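Long-range contacts in probable glutamine-binding lipoprotein GlnH (GLNBP) (Mycobacterium tuberculosis H37Rv, PDB 6H2T), which binds glutamate and aspartate, probably at the cell surface, and probably helps to control protein kinase G activity and so glutamate metabolism: residues A[190-195]-A[205-210]; A[105-110]-A[169-174]; A[143-148]-A[209-214]. All coordinates share one frame; numbering follows the deposited sequence.

Interaction 1 (A[190-195]-A[205-210]); sequences VNWADC and DAVSTD. With GLU (glutamic acid), chain B.
One face of the W192 indole lies against T209. The CB of T209 stands 3.6 Å from the centroid of the W192 six-membered ring, a CH-pi contact over the face. With chi1 at -170°, T209 OG1 is swung away from the T209 N and over the same face, displaced toward the rim, with W192 CZ2 3.2 Å away, which puts T209 CG2 nearer CE3 and CZ3. The hydroxyl lies over the ring and has its hydrogen bond with S173 OG. I213 of helix 211-220 packs on this side as well, near the five-membered ring. At the pyrrole edge, in the ring plane, W192 NE1 gives the ligand glutamate OE1 a nearly straight hydrogen bond of 2.8 Å and 174°. Beyond the benzo end, V207 meets the indole obliquely, with CG1 3.9 Å from W192 CZ3, and both its methyls straddle C195 CB, V207 CG2 at 3.8 Å. C195 is tied by a disulfide to C166 of the neighbouring strand 164-168. The helix carrying W192 starts in a capping box: D194 N bonds N191 OD1 and N191 N bonds D194 OD2, the latter from above the carboxylate plane. On the strand side the chain turns a corner at T209, and D210 OD2 takes the ligand ammonium N at 2.7 Å; the same oxygen also meets Y236 OH. The two segments thus serve opposite ends of the amino acid, the indole N-H matching its side-chain carboxylate and the D210 carboxylate its ammonium. Such complementarity would help hold an acidic amino acid in one orientation, with the apolar face of W192 packed against T209.

Interaction 2 (A[105-110]-A[169-174]); sequences AERVTA and RGTTSL. With GLU (glutamic acid), chain B.
The ligand cleft between the two lobes of this solute-binding protein is bridged where R107, at the start of helix 107-112, reaches G170, in the turn leading into helix 172-177. The arginine chain bends at chi3 (-72°) and presents its guanidinium edge-on to both the protein and the bound glutamate. R107 NH2 serves two acceptors near its plane: G170 O at 3.3 Å and the alpha-carboxylate O of the ligand at 3.1 Å, the second bond being the straighter (164° against 141°). R107 NH1 bonds the side-chain OE2 of the ligand at 2.8 Å and, weakly, OXT of the alpha-carboxylate; the guanidinium therefore touches both carboxylates. NH1 also meets K121 O, and NE bonds A104 O. R129 lies beside this group, so two arginines gather around the anionic ligand. From the second segment the backbone T172 N donates to the same ligand O at 2.9 Å; being the first residue of its helix, it may bring the favourable field of a helix N terminus to the carboxylate. T171 is the N-cap, its OG1 accepting weakly from L174 N and bonding A168 O, and its CG2 lies 3.4 Å from ligand OE1. Away from the ligand, the backbones come close, A105 CA being 4.0 Å from G170 CA; G170 has no CB to clash there. A water accepts from A105 N and donates to R169 O at 2.8 Å. Groups from both lobes meeting an amino acid held between them are characteristic of the type II periplasmic binding protein fold.

Interaction 3 (A[143-148]-A[209-214]); sequences NQRILA and TDDTIL. With GLU (glutamic acid), chain B.
R145 and D211 pass at a slant, the R145 CD lying 4.0 Å from D211 CB, with guanidinium and carboxylate planes turned 65° apart. Their charged ends do not touch: a water, in the guanidinium plane, accepts from R145 NH1 and donates to D211 OD2, while R145 NH2 goes to G228 O. A chi1 of 56° tucks the D211 carboxylate over its own backbone and turns OD1 back to the strand. There N143 N reaches it at 3.1 Å, from well above the carboxylate plane, and D211 N answers with a 2.8 Å bond to N143 O. This two-way grip pins the first turn of helix 211-220 to N143, where segment 143-148 begins. The chain has just left strand 206-208, a neighbour of strand 140-149 in the mixed sheet, and turns at T209 into the helix, a beta-alpha connection. R145 N still bonds T209 O at 2.9 Å, and Q144 pairs with D210 as an antiparallel non-hydrogen-bonded pair whose side chains diverge; a water nevertheless joins D210 OD1 to Q144 OE1, weakly at the latter, while Q144 NE2 bonds S208 OG. Further along, L147 and L214 lie alongside, pointing opposite ways, L147 CB resting 3.6 Å from L214 CD2, while L214 CD1 lies on the backbone at R145 C, 3.6 Å away.

Overall arrangement
From the N terminus, helix 107-112 comes first, and interaction 2 closes the long loop from 105-110 to 169-174 across the cleft. Segment 143-148 lies within that loop, yet its partner 209-214 comes after it, so interactions 2 and 3 cross. Interaction 1, 190-195 with 205-210, closes a short loop after interaction 2 is complete and within the span of interaction 3; the two share T209 and D210. S173 OG and T209 OG1, 2.7 Å apart, link interaction 2 to the others. Together they tie helices 107-112, 172-177, 192-200 and 211-220 and strands 140-149 and 206-208 around the glutamate.

Interaction 1 (A[190-195]-A[205-210])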
loop_
_atom_site.group_PDB
_atom_site.type_symbol
_atom_site.label_atom_id
_atom_site.label_comp_id
_atom_site.label_asym_id
_atom_site.label_seq_id
_atom_site.Cartn_x
_atom_site.Cartn_y
_atom_site.Cartn_z
ATOM N N VAL A 190 -11.963 -2.938 -7.751
ATOM C CA VAL A 190 -11.954 -2.390 -6.397
ATOM C C VAL A 190 -10.635 -2.691 -5.699
ATOM O O VAL A 190 -10.047 -1.813 -5.061
ATOM C CB VAL A 190 -13.138 -2.935 -5.582
ATOM C CG1 VAL A 190 -13.041 -2.446 -4.123
ATOM C CG2 VAL A 190 -14.454 -2.493 -6.195
ATOM N N ASN A 191 -10.156 -3.934 -5.782
ATOM C CA ASN A 191 -8.960 -4.297 -5.033
ATOM C C ASN A 191 -8.094 -5.258 -5.838
ATOM O O ASN A 191 -8.471 -5.735 -6.914
ATOM C CB ASN A 191 -9.313 -4.883 -3.652
ATOM C CG ASN A 191 -10.133 -6.157 -3.738
ATOM O OD1 ASN A 191 -9.746 -7.106 -4.404
ATOM N ND2 ASN A 191 -11.258 -6.190 -3.032
ATOM N N TRP A 192 -6.910 -5.544 -5.298
ATOM C CA TRP A 192 -5.919 -6.267 -6.085
ATOM C C TRP A 192 -6.283 -7.735 -6.242
ATOM O O TRP A 192 -5.977 -8.338 -7.279
ATOM C CB TRP A 192 -4.533 -6.050 -5.464
ATOM C CG TRP A 192 -4.137 -4.608 -5.667
ATOM C CD1 TRP A 192 -4.053 -3.634 -4.720
ATOM C CD2 TRP A 192 -3.847 -3.979 -6.918
ATOM N NE1 TRP A 192 -3.704 -2.433 -5.304
ATOM C CE2 TRP A 192 -3.565 -2.621 -6.652
ATOM C CE3 TRP A 192 -3.781 -4.436 -8.243
ATOM C CZ2 TRP A 192 -3.231 -1.712 -7.662
ATOM C CZ3 TRP A 192 -3.455 -3.526 -9.252
ATOM C CH2 TRP A 192 -3.196 -2.183 -8.952
ATOM N N ALA A 193 -6.981 -8.312 -5.258
ATOM C CA ALA A 193 -7.484 -9.671 -5.415
ATOM C C ALA A 193 -8.407 -9.789 -6.620
ATOM O O ALA A 193 -8.439 -10.840 -7.283
ATOM C CB ALA A 193 -8.211 -10.104 -4.140
ATOM N N ASP A 194 -9.165 -8.725 -6.923
ATOM C CA ASP A 194 -10.049 -8.751 -8.087
ATOM C C ASP A 194 -9.257 -8.832 -9.388
ATOM O O ASP A 194 -9.719 -9.448 -10.357
ATOM C CB ASP A 194 -10.953 -7.510 -8.111
ATOM C CG ASP A 194 -11.884 -7.425 -6.914
ATOM O OD1 ASP A 194 -12.256 -8.471 -6.357
ATOM O OD2 ASP A 194 -12.245 -6.292 -6.525
ATOM N N CYS A 195 -8.092 -8.172 -9.446
ATOM C CA CYS A 195 -7.231 -8.315 -10.620
ATOM C C CYS A 195 -6.770 -9.751 -10.783
ATOM O O CYS A 195 -6.695 -10.266 -11.905
ATOM C CB CYS A 195 -6.007 -7.405 -10.522
ATOM S SG CYS A 195 -6.336 -5.653 -10.803
ATOM N N ASP A 205 -5.028 -9.470 -19.485
ATOM C CA ASP A 205 -3.761 -10.031 -19.932
ATOM C C ASP A 205 -2.618 -9.851 -18.949
ATOM O O ASP A 205 -1.676 -10.651 -18.963
ATOM C CB ASP A 205 -3.370 -9.404 -21.274
ATOM C CG ASP A 205 -4.426 -9.647 -22.328
ATOM O OD1 ASP A 205 -4.794 -10.826 -22.515
ATOM O OD2 ASP A 205 -4.909 -8.668 -22.938
ATOM N N ALA A 206 -2.684 -8.831 -18.100
ATOM C CA ALA A 206 -1.605 -8.537 -17.165
ATOM C C ALA A 206 -2.147 -7.669 -16.042
ATOM O O ALA A 206 -3.209 -7.056 -16.166
ATOM C CB ALA A 206 -0.437 -7.831 -17.871
ATOM N N VAL A 207 -1.408 -7.642 -14.935
ATOM C CA VAL A 207 -1.651 -6.723 -13.833
ATOM C C VAL A 207 -0.398 -5.877 -13.674
ATOM O O VAL A 207 0.718 -6.381 -13.826
ATOM C CB VAL A 207 -1.967 -7.503 -12.535
ATOM C CG1 VAL A 207 -2.253 -6.546 -11.376
ATOM C CG2 VAL A 207 -3.151 -8.462 -12.767
ATOM N N SER A 208 -0.553 -4.594 -13.362
ATOM C CA SER A 208 0.626 -3.780 -13.076
ATOM C C SER A 208 0.430 -2.978 -11.796
ATOM O O SER A 208 -0.484 -2.156 -11.716
ATOM C CB SER A 208 0.957 -2.841 -14.239
ATOM O OG SER A 208 2.134 -2.094 -13.912
ATOM N N THR A 209 1.282 -3.225 -10.802
ATOM C CA THR A 209 1.273 -2.477 -9.548
ATOM C C THR A 209 2.560 -2.798 -8.798
ATOM O O THR A 209 3.478 -3.426 -9.344
ATOM C CB THR A 209 0.020 -2.781 -8.709
ATOM O OG1 THR A 209 -0.059 -1.857 -7.612
ATOM C CG2 THR A 209 0.022 -4.219 -8.155
ATOM N N ASP A 210 2.615 -2.356 -7.542
ATOM C CA ASP A 210 3.769 -2.573 -6.673
ATOM C C ASP A 210 4.222 -4.027 -6.712
ATOM O O ASP A 210 3.404 -4.940 -6.552
ATOM C CB ASP A 210 3.398 -2.228 -5.230
ATOM C CG ASP A 210 2.803 -0.844 -5.074
ATOM O OD1 ASP A 210 2.730 -0.079 -6.056
ATOM O OD2 ASP A 210 2.392 -0.538 -3.933
HETATM N N GLU B . 1.005 1.735 -3.541
HETATM C CA GLU B . 0.264 2.304 -4.676
HETATM C C GLU B . -0.741 3.346 -4.190
HETATM O O GLU B . -1.735 3.667 -4.853
HETATM C CB GLU B . -0.451 1.199 -5.483
HETATM C CG GLU B . -0.953 0.006 -4.671
HETATM C CD GLU B . -2.068 0.365 -3.704
HETATM O OE1 GLU B . -3.215 -0.130 -3.870
HETATM O OE2 GLU B . -1.788 1.113 -2.749
HETATM O OXT GLU B . -0.547 3.886 -3.096
#

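Interaction 2 (A[105-110]-A[169-174])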
loop_
_atom_site.group_PDB
_atom_site.type_symbol
_atom_site.label_atom_id
_atom_site.label_comp_id
_atom_site.label_asym_id
_atom_site.label_seq_id
_atom_site.Cartn_x
_atom_site.Cartn_y
_atom_site.Cartn_z
ATOM N N ALA A 105 -9.356 3.447 -3.236
ATOM C CA ALA A 105 -9.936 4.721 -3.630
ATOM C C ALA A 105 -10.520 5.497 -2.464
ATOM O O ALA A 105 -10.852 6.674 -2.638
ATOM C CB ALA A 105 -11.028 4.502 -4.688
ATOM N N GLU A 106 -10.671 4.870 -1.299
ATOM C CA GLU A 106 -11.290 5.503 -0.141
ATOM C C GLU A 106 -10.280 5.917 0.924
ATOM O O GLU A 106 -10.682 6.450 1.960
ATOM C CB GLU A 106 -12.345 4.563 0.479
ATOM C CG GLU A 106 -13.487 4.216 -0.493
ATOM C CD GLU A 106 -14.387 3.067 -0.030
ATOM O OE1 GLU A 106 -13.886 2.108 0.594
ATOM O OE2 GLU A 106 -15.605 3.109 -0.337
ATOM N N ARG A 107 -8.984 5.688 0.697
ATOM C CA ARG A 107 -7.994 5.954 1.739
ATOM C C ARG A 107 -7.960 7.431 2.126
ATOM O O ARG A 107 -7.991 7.774 3.315
ATOM C CB ARG A 107 -6.612 5.493 1.274
ATOM C CG ARG A 107 -6.472 3.979 1.199
ATOM C CD ARG A 107 -5.094 3.628 0.633
ATOM N NE ARG A 107 -5.036 3.949 -0.797
ATOM C CZ ARG A 107 -4.033 3.599 -1.589
ATOM N NH1 ARG A 107 -2.985 2.948 -1.076
ATOM N NH2 ARG A 107 -4.072 3.912 -2.881
ATOM N N VAL A 108 -7.874 8.322 1.135
ATOM C CA VAL A 108 -7.741 9.746 1.439
ATOM C C VAL A 108 -9.010 10.281 2.091
ATOM O O VAL A 108 -8.946 10.997 3.096
ATOM C CB VAL A 108 -7.379 10.527 0.163
ATOM C CG1 VAL A 108 -7.562 12.028 0.362
ATOM C CG2 VAL A 108 -5.945 10.205 -0.254
ATOM N N THR A 109 -10.186 9.930 1.557
ATOM C CA THR A 109 -11.413 10.498 2.112
ATOM C C THR A 109 -11.639 10.049 3.553
ATOM O O THR A 109 -12.091 10.841 4.386
ATOM C CB THR A 109 -12.625 10.150 1.240
ATOM O OG1 THR A 109 -12.793 8.731 1.189
ATOM C CG2 THR A 109 -12.439 10.674 -0.160
ATOM N N ALA A 110 -11.326 8.785 3.865
ATOM C CA ALA A 110 -11.486 8.302 5.232
ATOM C C ALA A 110 -10.625 9.103 6.198
ATOM O O ALA A 110 -11.052 9.410 7.319
ATOM C CB ALA A 110 -11.124 6.822 5.314
ATOM N N ARG A 169 -8.817 0.930 -8.818
ATOM C CA ARG A 169 -9.130 2.352 -8.863
ATOM C C ARG A 169 -8.495 3.075 -7.682
ATOM O O ARG A 169 -8.312 2.504 -6.602
ATOM C CB ARG A 169 -10.644 2.563 -8.856
ATOM C CG ARG A 169 -11.259 2.158 -10.193
ATOM C CD ARG A 169 -12.732 2.483 -10.275
ATOM N NE ARG A 169 -13.534 1.550 -9.489
ATOM C CZ ARG A 169 -13.851 0.318 -9.880
ATOM N NH1 ARG A 169 -13.440 -0.135 -11.063
ATOM N NH2 ARG A 169 -14.594 -0.458 -9.093
ATOM N N GLY A 170 -8.133 4.340 -7.911
ATOM C CA GLY A 170 -7.601 5.161 -6.833
ATOM C C GLY A 170 -6.151 4.917 -6.486
ATOM O O GLY A 170 -5.741 5.207 -5.355
ATOM N N THR A 171 -5.355 4.398 -7.420
ATOM C CA THR A 171 -3.980 4.014 -7.151
ATOM C C THR A 171 -3.002 4.792 -8.018
ATOM O O THR A 171 -3.336 5.287 -9.105
ATOM C CB THR A 171 -3.755 2.505 -7.390
ATOM O OG1 THR A 171 -4.082 2.180 -8.757
ATOM C CG2 THR A 171 -4.609 1.680 -6.439
ATOM N N THR A 172 -1.765 4.883 -7.516
ATOM C CA THR A 172 -0.687 5.397 -8.354
ATOM C C THR A 172 -0.466 4.495 -9.554
ATOM O O THR A 172 0.016 4.953 -10.593
ATOM C CB THR A 172 0.616 5.498 -7.561
ATOM O OG1 THR A 172 0.991 4.186 -7.118
ATOM C CG2 THR A 172 0.445 6.428 -6.352
ATOM N N SER A 173 -0.802 3.208 -9.414
ATOM C CA SER A 173 -0.586 2.249 -10.489
ATOM C C SER A 173 -1.341 2.659 -11.736
ATOM O O SER A 173 -0.810 2.578 -12.848
ATOM C CB SER A 173 -1.044 0.858 -10.037
ATOM O OG SER A 173 -0.498 0.552 -8.759
ATOM N N LEU A 174 -2.587 3.100 -11.563
ATOM C CA LEU A 174 -3.391 3.579 -12.684
ATOM C C LEU A 174 -2.735 4.784 -13.346
ATOM O O LEU A 174 -2.604 4.843 -14.576
ATOM C CB LEU A 174 -4.801 3.920 -12.187
ATOM C CG LEU A 174 -5.710 4.679 -13.156
ATOM C CD1 LEU A 174 -5.839 3.889 -14.450
ATOM C CD2 LEU A 174 -7.075 4.903 -12.505
HETATM N N GLU B . 1.005 1.735 -3.541
HETATM C CA GLU B . 0.264 2.304 -4.676
HETATM C C GLU B . -0.741 3.346 -4.190
HETATM O O GLU B . -1.735 3.667 -4.853
HETATM C CB GLU B . -0.451 1.199 -5.483
HETATM C CG GLU B . -0.953 0.006 -4.671
HETATM C CD GLU B . -2.068 0.365 -3.704
HETATM O OE1 GLU B . -3.215 -0.130 -3.870
HETATM O OE2 GLU B . -1.788 1.113 -2.749
HETATM O OXT GLU B . -0.547 3.886 -3.096
HETATM O O HOH W 1 -10.199 0.995 -5.230
#

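Interaction 3 (A[143-148]-A[209-214])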
loop_
_atom_site.group_PDB
_atom_site.type_symbol
_atom_site.label_atom_id
_atom_site.label_comp_id
_atom_site.label_asym_id
_atom_site.label_seq_id
_atom_site.Cartn_x
_atom_site.Cartn_y
_atom_site.Cartn_z
ATOM N N ASN A 143 8.331 -1.031 -5.864
ATOM C CA ASN A 143 8.398 -0.459 -7.202
ATOM C C ASN A 143 7.393 -1.144 -8.111
ATOM O O ASN A 143 7.202 -2.359 -8.041
ATOM C CB ASN A 143 9.798 -0.568 -7.800
ATOM C CG ASN A 143 10.137 0.624 -8.672
ATOM O OD1 ASN A 143 9.558 0.796 -9.743
ATOM N ND2 ASN A 143 11.054 1.476 -8.201
ATOM N N GLN A 144 6.748 -0.349 -8.959
ATOM C CA GLN A 144 5.718 -0.876 -9.841
ATOM C C GLN A 144 6.330 -1.771 -10.906
ATOM O O GLN A 144 7.309 -1.393 -11.550
ATOM C CB GLN A 144 4.972 0.276 -10.510
ATOM C CG GLN A 144 3.872 -0.235 -11.418
ATOM C CD GLN A 144 2.876 0.845 -11.756
ATOM O OE1 GLN A 144 2.905 1.927 -11.180
ATOM N NE2 GLN A 144 2.005 0.567 -12.720
ATOM N N ARG A 145 5.756 -2.954 -11.103
ATOM C CA ARG A 145 6.229 -3.848 -12.162
ATOM C C ARG A 145 5.007 -4.462 -12.835
ATOM O O ARG A 145 3.886 -3.959 -12.712
ATOM C CB ARG A 145 7.212 -4.890 -11.598
ATOM C CG ARG A 145 8.505 -4.259 -11.067
ATOM C CD ARG A 145 9.552 -5.296 -10.683
ATOM N NE ARG A 145 10.030 -6.034 -11.854
ATOM C CZ ARG A 145 10.780 -7.132 -11.798
ATOM N NH1 ARG A 145 11.155 -7.629 -10.621
ATOM N NH2 ARG A 145 11.161 -7.733 -12.923
ATOM N N ILE A 146 5.214 -5.573 -13.543
ATOM C CA ILE A 146 4.185 -6.200 -14.366
ATOM C C ILE A 146 4.055 -7.661 -13.959
ATOM O O ILE A 146 5.059 -8.326 -13.708
ATOM C CB ILE A 146 4.539 -6.093 -15.860
ATOM C CG1 ILE A 146 4.587 -4.625 -16.291
ATOM C CG2 ILE A 146 3.551 -6.909 -16.724
ATOM C CD1 ILE A 146 5.240 -4.431 -17.674
ATOM N N LEU A 147 2.818 -8.149 -13.887
ATOM C CA LEU A 147 2.529 -9.546 -13.579
ATOM C C LEU A 147 1.787 -10.165 -14.760
ATOM O O LEU A 147 0.810 -9.586 -15.252
ATOM C CB LEU A 147 1.691 -9.638 -12.292
ATOM C CG LEU A 147 1.237 -11.034 -11.852
ATOM C CD1 LEU A 147 2.376 -11.768 -11.209
ATOM C CD2 LEU A 147 0.067 -10.942 -10.851
ATOM N N ALA A 148 2.263 -11.312 -15.251
ATOM C CA ALA A 148 1.630 -11.958 -16.396
ATOM C C ALA A 148 1.743 -13.465 -16.238
ATOM O O ALA A 148 2.583 -13.952 -15.474
ATOM C CB ALA A 148 2.273 -11.512 -17.723
ATOM N N THR A 209 1.282 -3.225 -10.802
ATOM C CA THR A 209 1.273 -2.477 -9.548
ATOM C C THR A 209 2.560 -2.798 -8.798
ATOM O O THR A 209 3.478 -3.426 -9.344
ATOM C CB THR A 209 0.020 -2.781 -8.709
ATOM O OG1 THR A 209 -0.059 -1.857 -7.612
ATOM C CG2 THR A 209 0.022 -4.219 -8.155
ATOM N N ASP A 210 2.615 -2.356 -7.542
ATOM C CA ASP A 210 3.769 -2.573 -6.673
ATOM C C ASP A 210 4.222 -4.027 -6.712
ATOM O O ASP A 210 3.404 -4.940 -6.552
ATOM C CB ASP A 210 3.398 -2.228 -5.230
ATOM C CG ASP A 210 2.803 -0.844 -5.074
ATOM O OD1 ASP A 210 2.730 -0.079 -6.056
ATOM O OD2 ASP A 210 2.392 -0.538 -3.933
ATOM N N ASP A 211 5.541 -4.234 -6.855
ATOM C CA ASP A 211 6.044 -5.605 -6.936
ATOM C C ASP A 211 5.767 -6.383 -5.658
ATOM O O ASP A 211 5.607 -7.608 -5.702
ATOM C CB ASP A 211 7.542 -5.623 -7.293
ATOM C CG ASP A 211 8.448 -4.811 -6.331
ATOM O OD1 ASP A 211 7.993 -4.083 -5.420
ATOM O OD2 ASP A 211 9.682 -4.922 -6.521
ATOM N N THR A 212 5.692 -5.686 -4.522
ATOM C CA THR A 212 5.246 -6.281 -3.259
ATOM C C THR A 212 3.873 -6.931 -3.394
ATOM O O THR A 212 3.677 -8.094 -3.017
ATOM C CB THR A 212 5.176 -5.174 -2.210
ATOM O OG1 THR A 212 4.586 -4.032 -2.845
ATOM C CG2 THR A 212 6.574 -4.816 -1.706
ATOM N N ILE A 213 2.888 -6.163 -3.884
ATOM C CA ILE A 213 1.541 -6.702 -4.070
ATOM C C ILE A 213 1.540 -7.811 -5.118
ATOM O O ILE A 213 0.879 -8.848 -4.940
ATOM C CB ILE A 213 0.577 -5.561 -4.446
ATOM C CG1 ILE A 213 0.428 -4.591 -3.266
ATOM C CG2 ILE A 213 -0.787 -6.111 -4.938
ATOM C CD1 ILE A 213 -0.234 -3.269 -3.651
ATOM N N LEU A 214 2.265 -7.614 -6.226
ATOM C CA LEU A 214 2.337 -8.649 -7.258
ATOM C C LEU A 214 2.899 -9.944 -6.697
ATOM O O LEU A 214 2.427 -11.026 -7.051
ATOM C CB LEU A 214 3.190 -8.192 -8.442
ATOM C CG LEU A 214 2.691 -6.944 -9.174
ATOM C CD1 LEU A 214 3.645 -6.660 -10.329
ATOM C CD2 LEU A 214 1.280 -7.129 -9.688
HETATM N N GLU B . 1.005 1.735 -3.541
HETATM C CA GLU B . 0.264 2.304 -4.676
HETATM C C GLU B . -0.741 3.346 -4.190
HETATM O O GLU B . -1.735 3.667 -4.853
HETATM C CB GLU B . -0.451 1.199 -5.483
HETATM C CG GLU B . -0.953 0.006 -4.671
HETATM C CD GLU B . -2.068 0.365 -3.704
HETATM O OE1 GLU B . -3.215 -0.130 -3.870
HETATM O OE2 GLU B . -1.788 1.113 -2.749
HETATM O OXT GLU B . -0.547 3.886 -3.096
HETATM O O HOH W 2 2.123 0.816 -8.562
HETATM O O HOH W 3 10.649 -7.099 -7.919
#